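Local structure of ADP-ribosylation factor-binding protein GGA2 (Saccharomyces cerevisiae, 3MNM) at residues N14-L19 against A112-V117. The protein may help regulate membrane traffic through the trans-Golgi network and binds ARF1 and ARF2, the chain here being its GAE domain. Sequence-based numbering, arbitrary orientation.
Sequences NQSPNL and AEETAV
One direct hydrogen bond joins N14-L19 to A112-V117: S16 OG donates to E114 OE2 over 2.6 Å, approaching from above the carboxylate, 52° out of its plane. The donor role of S16 fits its surroundings, since OG also accepts two backbone N-H groups, from N18 N at 3.1 Å and from L19 N at 3.0 Å. These define an ST turn and an ST motif, and chi1 of 75° sets OG between the backbone N and the carbonyl carbon, a position from which it reaches both amides. Y105 OH is a second hydrogen-bond partner of E114 OE2. With an alanine here instead of the serine, that oxygen would probably keep Y105 but lose the hydroxyl, and the amides of N18 and L19 would lose their shared acceptor.

Water carries the remaining polar links. One molecule donates to E114 OE1 (2.8 Å) and to L19 O while accepting from N14 ND2; a second donates to T115 O and, weakly, to N14 OD1.

Van der Waals contact is slight: the L19 CD2 methyl lies 3.6 Å from E114 OE1, the two side chains crossing obliquely. The bend at chi2 (142°) helps carry the E114 carboxylate to the turn.

N14-L19 spans the turn between antiparallel strands 10-15 and 19-27, whereas 110-117 pairs with 100-107 in the other sheet; the contact thus bridges the two sheets of the Ig-like beta sandwich of the GAE domain.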
loop_
_atom_site.group_PDB
_atom_site.type_symbol
_atom_site.label_atom_id
_atom_site.label_comp_id
_atom_site.label_asym_id
_atom_site.label_seq_id
_atom_site.Cartn_x
_atom_site.Cartn_y
_atom_site.Cartn_z
ATOM N N ASN A 14 1.221 6.126 -4.946
ATOM C CA ASN A 14 0.359 7.280 -5.138
ATOM C C ASN A 14 0.674 8.383 -4.148
ATOM O O ASN A 14 1.111 8.118 -3.030
ATOM C CB ASN A 14 -1.112 6.894 -4.988
ATOM C CG ASN A 14 -2.039 7.891 -5.648
ATOM O OD1 ASN A 14 -2.029 8.031 -6.865
ATOM N ND2 ASN A 14 -2.848 8.589 -4.847
ATOM N N GLN A 15 0.449 9.621 -4.569
ATOM C CA GLN A 15 0.488 10.752 -3.653
ATOM C C GLN A 15 -0.710 11.638 -3.919
ATOM O O GLN A 15 -0.908 12.115 -5.035
ATOM C CB GLN A 15 1.795 11.524 -3.792
ATOM C CG GLN A 15 1.825 12.817 -3.006
ATOM C CD GLN A 15 3.227 13.362 -2.851
ATOM O OE1 GLN A 15 4.210 12.615 -2.934
ATOM N NE2 GLN A 15 3.330 14.670 -2.619
ATOM N N SER A 16 -1.531 11.839 -2.893
ATOM C CA SER A 16 -2.694 12.680 -3.005
ATOM C C SER A 16 -2.447 13.915 -2.139
ATOM O O SER A 16 -1.354 14.071 -1.597
ATOM C CB SER A 16 -3.940 11.922 -2.535
ATOM O OG SER A 16 -3.957 11.827 -1.113
ATOM N N PRO A 17 -3.448 14.795 -2.020
ATOM C CA PRO A 17 -3.271 15.959 -1.140
ATOM C C PRO A 17 -3.039 15.536 0.310
ATOM O O PRO A 17 -2.408 16.274 1.067
ATOM C CB PRO A 17 -4.607 16.693 -1.254
ATOM C CG PRO A 17 -5.166 16.265 -2.601
ATOM C CD PRO A 17 -4.720 14.841 -2.762
ATOM N N ASN A 18 -3.536 14.362 0.691
ATOM C CA ASN A 18 -3.474 13.946 2.102
ATOM C C ASN A 18 -2.554 12.769 2.395
ATOM O O ASN A 18 -2.138 12.590 3.538
ATOM C CB ASN A 18 -4.859 13.551 2.606
ATOM C CG ASN A 18 -5.893 14.617 2.374
ATOM O OD1 ASN A 18 -5.684 15.780 2.707
ATOM N ND2 ASN A 18 -7.038 14.218 1.820
ATOM N N LEU A 19 -2.267 11.942 1.389
ATOM C CA LEU A 19 -1.732 10.613 1.659
ATOM C C LEU A 19 -0.726 10.166 0.615
ATOM O O LEU A 19 -0.988 10.231 -0.592
ATOM C CB LEU A 19 -2.876 9.580 1.727
ATOM C CG LEU A 19 -2.485 8.132 2.059
ATOM C CD1 LEU A 19 -1.988 8.019 3.512
ATOM C CD2 LEU A 19 -3.642 7.153 1.821
ATOM N N ALA A 112 -12.479 10.325 2.684
ATOM C CA ALA A 112 -11.681 10.355 1.462
ATOM C C ALA A 112 -11.516 8.955 0.907
ATOM O O ALA A 112 -11.626 7.961 1.620
ATOM C CB ALA A 112 -10.322 10.983 1.719
ATOM N N GLU A 113 -11.268 8.880 -0.393
ATOM C CA GLU A 113 -11.074 7.600 -1.043
ATOM C C GLU A 113 -10.125 7.830 -2.220
ATOM O O GLU A 113 -10.212 8.843 -2.911
ATOM C CB GLU A 113 -12.410 7.063 -1.550
ATOM C CG GLU A 113 -12.340 5.693 -2.196
ATOM C CD GLU A 113 -13.671 5.300 -2.792
ATOM O OE1 GLU A 113 -13.929 5.671 -3.960
ATOM O OE2 GLU A 113 -14.467 4.651 -2.087
ATOM N N GLU A 114 -9.179 6.920 -2.396
ATOM C CA GLU A 114 -8.307 6.944 -3.567
ATOM C C GLU A 114 -8.204 5.521 -4.085
ATOM O O GLU A 114 -8.215 4.578 -3.308
ATOM C CB GLU A 114 -6.928 7.489 -3.196
ATOM C CG GLU A 114 -6.978 8.938 -2.723
ATOM C CD GLU A 114 -6.025 9.232 -1.575
ATOM O OE1 GLU A 114 -5.191 8.379 -1.243
ATOM O OE2 GLU A 114 -6.119 10.333 -1.013
ATOM N N THR A 115 -8.141 5.361 -5.407
ATOM C CA THR A 115 -8.025 4.033 -5.986
ATOM C C THR A 115 -7.193 4.107 -7.261
ATOM O O THR A 115 -7.120 5.168 -7.896
ATOM C CB THR A 115 -9.410 3.463 -6.397
ATOM O OG1 THR A 115 -9.822 4.076 -7.629
ATOM C CG2 THR A 115 -10.463 3.718 -5.347
ATOM N N ALA A 116 -6.534 3.004 -7.604
ATOM C CA ALA A 116 -5.836 2.881 -8.900
ATOM C C ALA A 116 -5.458 1.446 -9.218
ATOM O O ALA A 116 -5.618 0.540 -8.400
ATOM C CB ALA A 116 -4.577 3.716 -8.926
ATOM N N VAL A 117 -4.923 1.277 -10.429
ATOM C CA VAL A 117 -4.219 0.073 -10.860
ATOM C C VAL A 117 -2.701 0.332 -10.906
ATOM O O VAL A 117 -2.245 1.295 -11.534
ATOM C CB VAL A 117 -4.689 -0.328 -12.257
ATOM C CG1 VAL A 117 -6.054 -1.009 -12.178
ATOM C CG2 VAL A 117 -4.752 0.917 -13.155
HETATM O O HOH W 1 -2.453 8.319 -2.014
HETATM O O HOH W 2 -5.240 7.365 -7.699
#